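Local coordinates for protein uroporphyrinogen III cosynthase (HemD) (Helicobacter pylori, PDB 3P9Z) that probably catalyses the cyclisation of linear hydroxymethylbilane to the macrocycle uroporphyrinogen III, with loss of water, in the pathway leading to porphyrins and haem, at residues I7-S12 against I166-S171; K19-N24 against K174-Y179; F43-A48 against V140-K145; T187-G192 against E219-L224. One frame throughout, in Å; residues are numbered along the deposited sequence.

Interaction 1: residues I7-S12 against I166-S171; sequences IVWVHS and IFTAIS
Trp9 pairs with Ile166, and Val10 with Phe167, where strands 7-10 and 164-167 run parallel as neighbours in the central sheet of an alpha/beta domain, an example of how such a core joins chain segments distant in sequence. The backbone bonds follow the parallel pattern, in which one residue reaches to two on the facing strand. Ile166 N gives to Val8 O at 2.8 Å, nearly straight at 173°, and Ile166 O receives Val10 N at 2.8 Å. Past the last bridge the pairing fades, since Thr168 N meets Val10 O only in a weak bond of 3.3 Å.

Apolar packing occupies both faces of the sheet. On the side of Trp9 and Ile166 the contact is a CH-pi interaction: CD1 of Ile166 stands 3.7 Å from the centroid of the six-membered ring of Trp9, directly over its face, while Ile166 CG2 is 3.7 Å from Trp9 CE3. CG1 of Ile166 is anti to the carbonyl carbon (chi1 -58°), and it carries CD1 over the indole; the same methyl also meets CG2 of Ile7. Helix 214-223 covers this side through Cys217 and Ala221. On the other face, Val10 and Phe167 lie alongside each other, with Val10 CB 3.7 Å from Phe167 CD1.

Beyond the strands a polar side-chain contact takes over. His11 and Thr168 cross at about a right angle, and Thr168 OG1 approaches the imidazole at its edge, near the ring plane, in a hydrogen bond of 2.7 Å to His11 ND1.

Interaction 2: residues K19-N24 against K174-Y179; sequences KTLILN and KAFLHY
Leu21, Leu23 and Asn24 receive Ala175 and Phe176 of helix 170-179, the connecting helix of a beta-alpha-beta crossover between parallel strands 164-167 and 187-190, so this is helix-on-sheet packing in an alpha/beta domain. No hydrogen bond links the two segments; the fit depends on side-chain conformation. Phe176 has CG anti to the backbone N (chi1 -177°), which swings its ring out along the sheet towards Leu21. CD2 of Leu21 arrives at the rim of the phenyl ring, in the ring plane, 3.7 Å from Phe176 CE2. The ring is further held by Phe167, which it meets edge-to-face.

Leu23 works differently. Its extended outer torsion (chi2 174°) points CD1 at the helix backbone, 3.6 Å from Phe176 CA, whereas its CB stays back against the small Ala175. The lack of bulk at Ala175 lets helix and chain come close, their CA atoms 6.1 Å apart at Leu23 and Ala175. The methyl of Ala175 is bordered by the side chain of Asn24 and by Leu146 of strand 135-146. At the heart of this approach, Leu23 CB rests 3.7 Å from Ala175 CB.

Interaction 3: residues F43-A48 against V140-K145; sequences FTSKNA and VVYENK
The backbones come nearest where Ala48, in the first turn of helix 46-55, passes Val141 of strand 135-146 with their CA atoms 6.1 Å apart. Their side chains meet through Ala48 CB and Val141 CG2 at 3.8 Å. Most of the remaining contact belongs to Tyr142, whose CG sits between the backbone N and the carbonyl carbon (chi1 79°), a torsion that lays the phenol across the start of the helix. Asn47 CB stands 3.9 Å from the ring centroid, over the middle of one face, in a CH-pi contact, and Ala48 CB touches the ring at CE1.

In this alpha/beta domain the chain leaves strand 40-43 and enters helix 46-55 through an N-cap at Ser45. Ser45 OG accepts Asn47 N at 2.9 Å, with an angle of 158° at the hydrogen, and receives a weak bond from Asn47 ND2. The phenol oxygen of Tyr142 ends beside this cap, 3.2 Å from Ser45 CB. A water joins it to the turn, 3.0 Å from Tyr142 OH and 3.0 Å from Thr44 OG1. Thr44 OG1 also bonds to Tyr115 OH and to a malonate ion, probably acquired in crystallisation.

Interaction 4: residues T187-G192 against E219-L224; sequences TAISIG and ELALSL
Ala221 O accepts Leu224 N at 3.0 Å, a bond between residues three apart, both of which touch Ile189 of strand 187-190. Between the segments themselves no hydrogen bond forms, and the contact is a small apolar one centred on Ile189. With CG1 anti to the carbonyl carbon (chi1 -67°) and the outer torsion extended (chi2 -173°), Ile189 points its CD1 at the helix. That methyl presses on the helix backbone, 3.4 Å from Ala221 CA, closer than carbon atoms normally pack, and it lies 3.6 Å from Ala221 CB.

Helix 214-223 here covers one face of the parallel sheet in an alpha/beta domain, while helix 193-201, which touches Ser190, lies on the other. Side chains alternate across strand 187-190 accordingly: Thr187 and Ile189 point toward segment 219-224, and Ser190 points away from it.

Leu220 flanks Ile189, the two side chains sliding past each other in opposite directions, with Leu220 CG 3.8 Å from Ile189 CD1 and Leu220 CD2 3.9 Å from Ile189 CG2. Leu224 adds a looser contact, its CD1 4.3 Å from Ile189 CD1. The same methyl of Leu224 reaches CG2 of Thr187 at 4.4 Å, while the hydroxyl of Thr187 is hydrogen-bonded to Arg5.

In the fold
Interactions 1, 2 and 4 lie in one domain. Their strands are neighbours in the sheet: Trp9 O of interaction 1 meets Leu21 N of interaction 2 at 2.7 Å, and Phe167 N meets Ile189 O of interaction 4 at 2.8 Å. Helices 170-179 and 214-223 cover opposite faces. The centre of interaction 1 lies about 8 Å from that of interaction 2 and about 11 Å from that of interaction 4. Interaction 3 belongs to the second domain, its centre about 27 Å from the centre of interaction 4. Strands 19-28 and 135-146 bridge the domains; as in relatives, the active site probably lies in the cleft between the two domains. A malonate ion, probably from crystallisation, about 4 Å from the Tyr142 side chain, may mark a pocket.

Interaction 1: residues I7-S12 against I166-S171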
loop_
_atom_site.group_PDB
_atom_site.type_symbol
_atom_site.label_atom_id
_atom_site.label_comp_id
_atom_site.label_asym_id
_atom_site.label_seq_id
_atom_site.Cartn_x
_atom_site.Cartn_y
_atom_site.Cartn_z
ATOM N N ILE A 7 5.519 5.658 21.725
ATOM C CA ILE A 7 4.767 5.049 20.636
ATOM C C ILE A 7 5.374 5.461 19.275
ATOM O O ILE A 7 5.453 6.658 18.946
ATOM C CB ILE A 7 3.273 5.408 20.739
ATOM C CG1 ILE A 7 2.667 4.796 22.009
ATOM C CG2 ILE A 7 2.490 4.973 19.481
ATOM C CD1 ILE A 7 1.303 5.370 22.412
ATOM N N VAL A 8 5.807 4.461 18.505
ATOM C CA VAL A 8 6.446 4.680 17.202
ATOM C C VAL A 8 5.671 4.002 16.055
ATOM O O VAL A 8 5.385 2.805 16.103
ATOM C CB VAL A 8 7.912 4.181 17.216
ATOM C CG1 VAL A 8 8.648 4.566 15.936
ATOM C CG2 VAL A 8 8.654 4.739 18.414
ATOM N N TRP A 9 5.342 4.784 15.025
ATOM C CA TRP A 9 4.684 4.279 13.826
ATOM C C TRP A 9 5.744 3.810 12.833
ATOM O O TRP A 9 6.720 4.523 12.557
ATOM C CB TRP A 9 3.851 5.381 13.173
ATOM C CG TRP A 9 2.715 5.903 14.012
ATOM C CD1 TRP A 9 2.768 6.914 14.918
ATOM C CD2 TRP A 9 1.357 5.439 14.003
ATOM N NE1 TRP A 9 1.520 7.127 15.480
ATOM C CE2 TRP A 9 0.639 6.228 14.931
ATOM C CE3 TRP A 9 0.676 4.448 13.284
ATOM C CZ2 TRP A 9 -0.729 6.047 15.172
ATOM C CZ3 TRP A 9 -0.690 4.274 13.510
ATOM C CH2 TRP A 9 -1.374 5.067 14.454
ATOM N N VAL A 10 5.551 2.608 12.303
ATOM C CA VAL A 10 6.379 2.069 11.242
ATOM C C VAL A 10 5.408 1.943 10.071
ATOM O O VAL A 10 4.604 1.008 10.002
ATOM C CB VAL A 10 6.999 0.693 11.624
ATOM C CG1 VAL A 10 8.006 0.242 10.571
ATOM C CG2 VAL A 10 7.669 0.751 13.013
ATOM N N HIS A 11 5.484 2.911 9.159
ATOM C CA HIS A 11 4.383 3.222 8.258
ATOM C C HIS A 11 4.920 4.069 7.078
ATOM O O HIS A 11 6.111 4.390 7.010
ATOM C CB HIS A 11 3.315 3.972 9.083
ATOM C CG HIS A 11 2.114 4.413 8.306
ATOM N ND1 HIS A 11 1.368 3.556 7.529
ATOM C CD2 HIS A 11 1.520 5.631 8.203
ATOM C CE1 HIS A 11 0.366 4.223 6.979
ATOM N NE2 HIS A 11 0.444 5.487 7.364
ATOM N N SER A 12 4.052 4.415 6.143
ATOM C CA SER A 12 4.500 5.106 4.914
ATOM C C SER A 12 4.444 6.637 5.006
ATOM O O SER A 12 4.990 7.334 4.148
ATOM C CB SER A 12 3.668 4.637 3.727
ATOM O OG SER A 12 2.296 4.730 4.063
ATOM N N ILE A 166 4.199 0.302 16.007
ATOM C CA ILE A 166 2.999 0.027 15.202
ATOM C C ILE A 166 3.362 -0.309 13.760
ATOM O O ILE A 166 3.830 0.565 12.993
ATOM C CB ILE A 166 1.976 1.219 15.236
ATOM C CG1 ILE A 166 1.552 1.530 16.680
ATOM C CG2 ILE A 166 0.757 0.898 14.362
ATOM C CD1 ILE A 166 0.735 2.802 16.869
ATOM N N PHE A 167 3.155 -1.571 13.384
ATOM C CA PHE A 167 3.415 -1.996 12.003
ATOM C C PHE A 167 2.135 -2.000 11.182
ATOM O O PHE A 167 1.180 -2.718 11.515
ATOM C CB PHE A 167 4.092 -3.372 11.981
ATOM C CG PHE A 167 5.415 -3.404 12.716
ATOM C CD1 PHE A 167 6.596 -2.989 12.076
ATOM C CD2 PHE A 167 5.485 -3.851 14.028
ATOM C CE1 PHE A 167 7.833 -3.009 12.755
ATOM C CE2 PHE A 167 6.716 -3.886 14.721
ATOM C CZ PHE A 167 7.898 -3.457 14.073
ATOM N N THR A 168 2.127 -1.220 10.100
ATOM C CA THR A 168 0.907 -1.000 9.323
ATOM C C THR A 168 0.828 -1.841 8.052
ATOM O O THR A 168 -0.174 -1.794 7.357
ATOM C CB THR A 168 0.721 0.491 8.966
ATOM O OG1 THR A 168 1.806 0.915 8.128
ATOM C CG2 THR A 168 0.715 1.341 10.235
ATOM N N ALA A 169 1.882 -2.604 7.765
ATOM C CA ALA A 169 1.930 -3.515 6.613
ATOM C C ALA A 169 3.145 -4.420 6.768
ATOM O O ALA A 169 4.045 -4.112 7.546
ATOM C CB ALA A 169 2.021 -2.731 5.293
ATOM N N ILE A 170 3.157 -5.536 6.047
ATOM C CA ILE A 170 4.298 -6.449 6.030
ATOM C C ILE A 170 5.591 -5.756 5.572
ATOM O O ILE A 170 6.651 -5.946 6.175
ATOM C CB ILE A 170 4.030 -7.713 5.145
ATOM C CG1 ILE A 170 2.964 -8.610 5.792
ATOM C CG2 ILE A 170 5.346 -8.504 4.877
ATOM C CD1 ILE A 170 2.460 -9.734 4.882
ATOM N N SER A 171 5.511 -4.965 4.511
ATOM C CA SER A 171 6.707 -4.299 3.975
ATOM C C SER A 171 7.426 -3.506 5.080
ATOM O O SER A 171 8.663 -3.492 5.156
ATOM C CB SER A 171 6.310 -3.363 2.833
ATOM O OG SER A 171 5.459 -2.327 3.326
#

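Interaction 2: residues K19-N24 against K174-Y179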
loop_
_atom_site.group_PDB
_atom_site.type_symbol
_atom_site.label_atom_id
_atom_site.label_comp_id
_atom_site.label_asym_id
_atom_site.label_seq_id
_atom_site.Cartn_x
_atom_site.Cartn_y
_atom_site.Cartn_z
ATOM N N LYS A 19 6.651 9.930 16.726
ATOM C CA LYS A 19 7.804 9.411 15.994
ATOM C C LYS A 19 7.306 8.412 14.917
ATOM O O LYS A 19 6.470 7.536 15.187
ATOM C CB LYS A 19 8.793 8.773 16.990
ATOM C CG LYS A 19 10.033 8.085 16.370
ATOM C CD LYS A 19 11.058 7.697 17.463
ATOM C CE LYS A 19 12.224 6.848 16.909
ATOM N NZ LYS A 19 13.093 7.621 15.949
ATOM N N THR A 20 7.784 8.584 13.694
ATOM C CA THR A 20 7.434 7.685 12.601
ATOM C C THR A 20 8.677 7.218 11.834
ATOM O O THR A 20 9.506 8.029 11.418
ATOM C CB THR A 20 6.427 8.325 11.623
ATOM O OG1 THR A 20 5.227 8.686 12.326
ATOM C CG2 THR A 20 6.049 7.342 10.492
ATOM N N LEU A 21 8.780 5.909 11.629
ATOM C CA LEU A 21 9.854 5.336 10.823
ATOM C C LEU A 21 9.324 5.071 9.416
ATOM O O LEU A 21 8.435 4.234 9.235
ATOM C CB LEU A 21 10.357 4.035 11.461
ATOM C CG LEU A 21 11.511 4.073 12.486
ATOM C CD1 LEU A 21 11.319 5.131 13.561
ATOM C CD2 LEU A 21 11.708 2.708 13.149
ATOM N N ILE A 22 9.850 5.795 8.431
ATOM C CA ILE A 22 9.456 5.595 7.032
ATOM C C ILE A 22 10.653 4.953 6.354
ATOM O O ILE A 22 11.596 5.638 5.914
ATOM C CB ILE A 22 9.052 6.927 6.330
ATOM C CG1 ILE A 22 7.909 7.616 7.094
ATOM C CG2 ILE A 22 8.668 6.691 4.813
ATOM C CD1 ILE A 22 7.698 9.108 6.704
ATOM N N LEU A 23 10.619 3.626 6.281
ATOM C CA LEU A 23 11.786 2.871 5.851
ATOM C C LEU A 23 11.727 2.392 4.405
ATOM O O LEU A 23 12.695 1.828 3.894
ATOM C CB LEU A 23 11.973 1.673 6.766
ATOM C CG LEU A 23 12.008 1.983 8.266
ATOM C CD1 LEU A 23 12.053 0.681 9.021
ATOM C CD2 LEU A 23 13.202 2.855 8.587
ATOM N N ASN A 24 10.572 2.577 3.773
ATOM C CA ASN A 24 10.353 2.146 2.392
ATOM C C ASN A 24 10.098 3.375 1.557
ATOM O O ASN A 24 9.768 4.429 2.101
ATOM C CB ASN A 24 9.134 1.227 2.326
ATOM C CG ASN A 24 9.357 -0.062 3.056
ATOM O OD1 ASN A 24 8.771 -0.302 4.117
ATOM N ND2 ASN A 24 10.237 -0.888 2.521
ATOM N N LYS A 174 9.117 -5.978 7.556
ATOM C CA LYS A 174 10.292 -6.479 6.855
ATOM C C LYS A 174 11.451 -5.463 6.882
ATOM O O LYS A 174 12.583 -5.814 7.218
ATOM C CB LYS A 174 9.913 -6.856 5.413
ATOM C CG LYS A 174 10.993 -7.603 4.653
ATOM C CD LYS A 174 10.427 -8.226 3.366
ATOM C CE LYS A 174 11.529 -8.934 2.572
ATOM N NZ LYS A 174 12.387 -7.958 1.801
ATOM N N ALA A 175 11.154 -4.216 6.526
ATOM C CA ALA A 175 12.165 -3.170 6.479
ATOM C C ALA A 175 12.719 -2.891 7.879
ATOM O O ALA A 175 13.919 -2.674 8.056
ATOM C CB ALA A 175 11.582 -1.900 5.877
ATOM N N PHE A 176 11.840 -2.892 8.875
ATOM C CA PHE A 176 12.300 -2.668 10.232
ATOM C C PHE A 176 13.327 -3.724 10.616
ATOM O O PHE A 176 14.418 -3.389 11.099
ATOM C CB PHE A 176 11.145 -2.667 11.222
ATOM C CG PHE A 176 11.564 -2.367 12.624
ATOM C CD1 PHE A 176 11.899 -3.403 13.502
ATOM C CD2 PHE A 176 11.639 -1.054 13.071
ATOM C CE1 PHE A 176 12.298 -3.141 14.821
ATOM C CE2 PHE A 176 12.040 -0.777 14.392
ATOM C CZ PHE A 176 12.365 -1.831 15.267
ATOM N N LEU A 177 12.982 -4.988 10.386
ATOM C CA LEU A 177 13.840 -6.103 10.798
ATOM C C LEU A 177 15.124 -6.147 9.987
ATOM O O LEU A 177 16.135 -6.594 10.478
ATOM C CB LEU A 177 13.100 -7.437 10.725
ATOM C CG LEU A 177 11.970 -7.580 11.759
ATOM C CD1 LEU A 177 11.209 -8.887 11.546
ATOM C CD2 LEU A 177 12.519 -7.485 13.194
ATOM N N HIS A 178 15.087 -5.650 8.758
ATOM C CA HIS A 178 16.325 -5.481 7.991
ATOM C C HIS A 178 17.329 -4.617 8.746
ATOM O O HIS A 178 18.511 -4.928 8.769
ATOM C CB HIS A 178 16.061 -4.894 6.599
ATOM C CG HIS A 178 17.295 -4.781 5.757
ATOM N ND1 HIS A 178 17.642 -5.717 4.806
ATOM C CD2 HIS A 178 18.294 -3.864 5.765
ATOM C CE1 HIS A 178 18.788 -5.368 4.247
ATOM N NE2 HIS A 178 19.208 -4.251 4.816
ATOM N N TYR A 179 16.866 -3.540 9.373
ATOM C CA TYR A 179 17.789 -2.562 9.945
ATOM C C TYR A 179 18.019 -2.655 11.449
ATOM O O TYR A 179 19.077 -2.270 11.935
ATOM C CB TYR A 179 17.331 -1.145 9.613
ATOM C CG TYR A 179 17.674 -0.689 8.206
ATOM C CD1 TYR A 179 19.002 -0.503 7.817
ATOM C CD2 TYR A 179 16.669 -0.403 7.275
ATOM C CE1 TYR A 179 19.325 -0.084 6.528
ATOM C CE2 TYR A 179 16.987 0.042 5.970
ATOM C CZ TYR A 179 18.306 0.201 5.613
ATOM O OH TYR A 179 18.637 0.629 4.336
#

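Interaction 3: residues F43-A48 against V140-K145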
loop_
_atom_site.group_PDB
_atom_site.type_symbol
_atom_site.label_atom_id
_atom_site.label_comp_id
_atom_site.label_asym_id
_atom_site.label_seq_id
_atom_site.Cartn_x
_atom_site.Cartn_y
_atom_site.Cartn_z
ATOM N N PHE A 43 -7.413 -0.621 -10.502
ATOM C CA PHE A 43 -6.406 -0.248 -9.529
ATOM C C PHE A 43 -6.716 -0.946 -8.206
ATOM O O PHE A 43 -7.891 -1.109 -7.850
ATOM C CB PHE A 43 -6.447 1.272 -9.280
ATOM C CG PHE A 43 -6.153 2.106 -10.504
ATOM C CD1 PHE A 43 -7.151 2.378 -11.438
ATOM C CD2 PHE A 43 -4.880 2.634 -10.705
ATOM C CE1 PHE A 43 -6.890 3.165 -12.581
ATOM C CE2 PHE A 43 -4.600 3.434 -11.835
ATOM C CZ PHE A 43 -5.601 3.697 -12.771
ATOM N N THR A 44 -5.669 -1.360 -7.498
ATOM C CA THR A 44 -5.803 -1.882 -6.136
ATOM C C THR A 44 -5.167 -0.923 -5.128
ATOM O O THR A 44 -5.440 -1.017 -3.946
ATOM C CB THR A 44 -5.110 -3.240 -5.972
ATOM O OG1 THR A 44 -3.746 -3.107 -6.373
ATOM C CG2 THR A 44 -5.766 -4.301 -6.815
ATOM N N SER A 45 -4.315 -0.010 -5.592
ATOM C CA SER A 45 -3.634 0.940 -4.692
ATOM C C SER A 45 -3.679 2.379 -5.211
ATOM O O SER A 45 -3.600 2.617 -6.418
ATOM C CB SER A 45 -2.174 0.521 -4.497
ATOM O OG SER A 45 -1.426 1.560 -3.879
ATOM N N LYS A 46 -3.766 3.342 -4.302
ATOM C CA LYS A 46 -3.612 4.745 -4.673
ATOM C C LYS A 46 -2.221 5.051 -5.270
ATOM O O LYS A 46 -2.037 6.025 -6.012
ATOM C CB LYS A 46 -3.911 5.647 -3.475
ATOM C CG LYS A 46 -2.874 5.564 -2.335
ATOM C CD LYS A 46 -3.388 6.299 -1.084
ATOM C CE LYS A 46 -2.427 6.147 0.084
ATOM N NZ LYS A 46 -2.953 6.892 1.256
ATOM N N ASN A 47 -1.242 4.210 -4.963
ATOM C CA ASN A 47 0.121 4.458 -5.427
ATOM C C ASN A 47 0.293 4.306 -6.933
ATOM O O ASN A 47 1.152 4.961 -7.537
ATOM C CB ASN A 47 1.109 3.591 -4.651
ATOM C CG ASN A 47 1.206 4.020 -3.193
ATOM O OD1 ASN A 47 1.546 5.165 -2.902
ATOM N ND2 ASN A 47 0.869 3.118 -2.278
ATOM N N ALA A 48 -0.536 3.450 -7.527
ATOM C CA ALA A 48 -0.602 3.313 -8.984
ATOM C C ALA A 48 -1.227 4.558 -9.620
ATOM O O ALA A 48 -0.804 4.976 -10.694
ATOM C CB ALA A 48 -1.364 2.046 -9.383
ATOM N N VAL A 140 3.154 -2.935 -14.655
ATOM C CA VAL A 140 3.824 -2.523 -13.437
ATOM C C VAL A 140 4.154 -1.017 -13.498
ATOM O O VAL A 140 4.971 -0.578 -14.309
ATOM C CB VAL A 140 5.131 -3.344 -13.275
ATOM C CG1 VAL A 140 5.994 -2.806 -12.122
ATOM C CG2 VAL A 140 4.802 -4.854 -13.085
ATOM N N VAL A 141 3.533 -0.219 -12.639
ATOM C CA VAL A 141 3.816 1.221 -12.659
ATOM C C VAL A 141 4.491 1.716 -11.382
ATOM O O VAL A 141 4.867 2.889 -11.280
ATOM C CB VAL A 141 2.553 2.067 -13.000
ATOM C CG1 VAL A 141 2.012 1.676 -14.417
ATOM C CG2 VAL A 141 1.483 1.904 -11.943
ATOM N N TYR A 142 4.641 0.832 -10.399
ATOM C CA TYR A 142 5.369 1.222 -9.188
ATOM C C TYR A 142 5.925 0.029 -8.433
ATOM O O TYR A 142 5.505 -1.109 -8.650
ATOM C CB TYR A 142 4.519 2.123 -8.258
ATOM C CG TYR A 142 3.521 1.363 -7.420
ATOM C CD1 TYR A 142 2.276 1.023 -7.939
ATOM C CD2 TYR A 142 3.822 0.963 -6.112
ATOM C CE1 TYR A 142 1.348 0.315 -7.198
ATOM C CE2 TYR A 142 2.879 0.233 -5.347
ATOM C CZ TYR A 142 1.647 -0.070 -5.908
ATOM O OH TYR A 142 0.701 -0.778 -5.208
ATOM N N GLU A 143 6.884 0.326 -7.552
ATOM C CA GLU A 143 7.458 -0.655 -6.652
ATOM C C GLU A 143 7.669 -0.011 -5.286
ATOM O O GLU A 143 8.094 1.151 -5.189
ATOM C CB GLU A 143 8.779 -1.173 -7.208
ATOM C CG GLU A 143 9.319 -2.372 -6.458
ATOM C CD GLU A 143 10.664 -2.853 -6.978
ATOM O OE1 GLU A 143 11.250 -2.198 -7.865
ATOM O OE2 GLU A 143 11.136 -3.902 -6.490
ATOM N N ASN A 144 7.332 -0.758 -4.238
ATOM C CA ASN A 144 7.561 -0.327 -2.870
ATOM C C ASN A 144 8.871 -0.959 -2.444
ATOM O O ASN A 144 8.972 -2.182 -2.325
ATOM C CB ASN A 144 6.403 -0.758 -1.959
ATOM C CG ASN A 144 6.576 -0.279 -0.522
ATOM O OD1 ASN A 144 7.166 0.775 -0.263
ATOM N ND2 ASN A 144 6.046 -1.057 0.423
ATOM N N LYS A 145 9.875 -0.116 -2.241
ATOM C CA LYS A 145 11.260 -0.549 -2.135
ATOM C C LYS A 145 11.894 -0.098 -0.811
ATOM O O LYS A 145 11.629 1.010 -0.335
ATOM C CB LYS A 145 12.036 0.108 -3.281
ATOM C CG LYS A 145 13.163 -0.701 -3.837
ATOM C CD LYS A 145 13.590 -0.120 -5.185
ATOM C CE LYS A 145 14.897 -0.735 -5.668
ATOM N NZ LYS A 145 16.054 -0.154 -4.927
HETATM O O HOH W 1 -0.903 -2.533 -7.085
#

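Interaction 4: residues T187-G192 against E219-L224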
loop_
_atom_site.group_PDB
_atom_site.type_symbol
_atom_site.label_atom_id
_atom_site.label_comp_id
_atom_site.label_asym_id
_atom_site.label_seq_id
_atom_site.Cartn_x
_atom_site.Cartn_y
_atom_site.Cartn_z
ATOM N N THR A 187 7.294 -3.641 22.266
ATOM C CA THR A 187 5.996 -4.280 22.047
ATOM C C THR A 187 5.508 -3.951 20.638
ATOM O O THR A 187 5.348 -2.783 20.295
ATOM C CB THR A 187 4.962 -3.831 23.103
ATOM O OG1 THR A 187 5.428 -4.207 24.405
ATOM C CG2 THR A 187 3.615 -4.453 22.850
ATOM N N ALA A 188 5.291 -4.988 19.827
ATOM C CA ALA A 188 4.785 -4.828 18.463
ATOM C C ALA A 188 3.256 -4.779 18.444
ATOM O O ALA A 188 2.572 -5.535 19.159
ATOM C CB ALA A 188 5.276 -5.962 17.550
ATOM N N ILE A 189 2.745 -3.885 17.607
ATOM C CA ILE A 189 1.346 -3.837 17.283
ATOM C C ILE A 189 1.185 -4.049 15.779
ATOM O O ILE A 189 1.922 -3.468 14.981
ATOM C CB ILE A 189 0.730 -2.481 17.726
ATOM C CG1 ILE A 189 0.743 -2.411 19.267
ATOM C CG2 ILE A 189 -0.670 -2.289 17.114
ATOM C CD1 ILE A 189 0.017 -1.224 19.866
ATOM N N SER A 190 0.220 -4.889 15.406
ATOM C CA SER A 190 -0.062 -5.152 14.009
ATOM C C SER A 190 -1.413 -4.599 13.649
ATOM O O SER A 190 -2.376 -4.756 14.414
ATOM C CB SER A 190 -0.063 -6.661 13.761
ATOM O OG SER A 190 1.243 -7.178 13.915
ATOM N N ILE A 191 -1.496 -3.977 12.473
ATOM C CA ILE A 191 -2.783 -3.457 11.984
ATOM C C ILE A 191 -3.824 -4.572 11.756
ATOM O O ILE A 191 -5.029 -4.377 11.979
ATOM C CB ILE A 191 -2.596 -2.604 10.684
ATOM C CG1 ILE A 191 -3.858 -1.757 10.399
ATOM C CG2 ILE A 191 -2.189 -3.501 9.504
ATOM C CD1 ILE A 191 -3.594 -0.452 9.571
ATOM N N GLY A 192 -3.362 -5.741 11.319
ATOM C CA GLY A 192 -4.251 -6.884 11.050
ATOM C C GLY A 192 -3.415 -8.154 11.041
ATOM O O GLY A 192 -2.187 -8.080 11.201
ATOM N N GLU A 219 -5.447 3.403 19.460
ATOM C CA GLU A 219 -6.218 3.059 20.657
ATOM C C GLU A 219 -5.494 1.941 21.395
ATOM O O GLU A 219 -5.241 2.044 22.586
ATOM C CB GLU A 219 -7.655 2.625 20.328
ATOM C CG GLU A 219 -8.575 3.737 19.912
ATOM C CD GLU A 219 -8.930 4.692 21.054
ATOM O OE1 GLU A 219 -8.928 4.275 22.250
ATOM O OE2 GLU A 219 -9.230 5.865 20.743
ATOM N N LEU A 220 -5.126 0.899 20.661
ATOM C CA LEU A 220 -4.400 -0.224 21.241
ATOM C C LEU A 220 -3.072 0.234 21.847
ATOM O O LEU A 220 -2.781 -0.093 22.999
ATOM C CB LEU A 220 -4.187 -1.342 20.208
ATOM C CG LEU A 220 -3.431 -2.620 20.638
ATOM C CD1 LEU A 220 -4.007 -3.251 21.914
ATOM C CD2 LEU A 220 -3.440 -3.633 19.488
ATOM N N ALA A 221 -2.286 0.999 21.083
ATOM C CA ALA A 221 -1.000 1.504 21.577
ATOM C C ALA A 221 -1.152 2.302 22.872
ATOM O O ALA A 221 -0.409 2.079 23.841
ATOM C CB ALA A 221 -0.288 2.340 20.502
ATOM N N LEU A 222 -2.131 3.205 22.898
ATOM C CA LEU A 222 -2.356 4.054 24.073
ATOM C C LEU A 222 -2.809 3.260 25.296
ATOM O O LEU A 222 -2.471 3.625 26.415
ATOM C CB LEU A 222 -3.354 5.165 23.775
ATOM C CG LEU A 222 -2.892 6.243 22.786
ATOM C CD1 LEU A 222 -4.079 7.111 22.392
ATOM C CD2 LEU A 222 -1.782 7.086 23.395
ATOM N N SER A 223 -3.560 2.181 25.088
ATOM C CA SER A 223 -3.974 1.332 26.207
ATOM C C SER A 223 -2.769 0.654 26.876
ATOM O O SER A 223 -2.878 0.104 27.967
ATOM C CB SER A 223 -4.968 0.271 25.734
ATOM O OG SER A 223 -4.321 -0.684 24.914
ATOM N N LEU A 224 -1.622 0.696 26.205
ATOM C CA LEU A 224 -0.433 -0.022 26.655
ATOM C C LEU A 224 0.694 0.903 27.111
ATOM O O LEU A 224 1.721 0.434 27.614
ATOM C CB LEU A 224 0.075 -0.979 25.555
ATOM C CG LEU A 224 -0.777 -2.208 25.224
ATOM C CD1 LEU A 224 -0.356 -2.801 23.900
ATOM C CD2 LEU A 224 -0.706 -3.274 26.329
#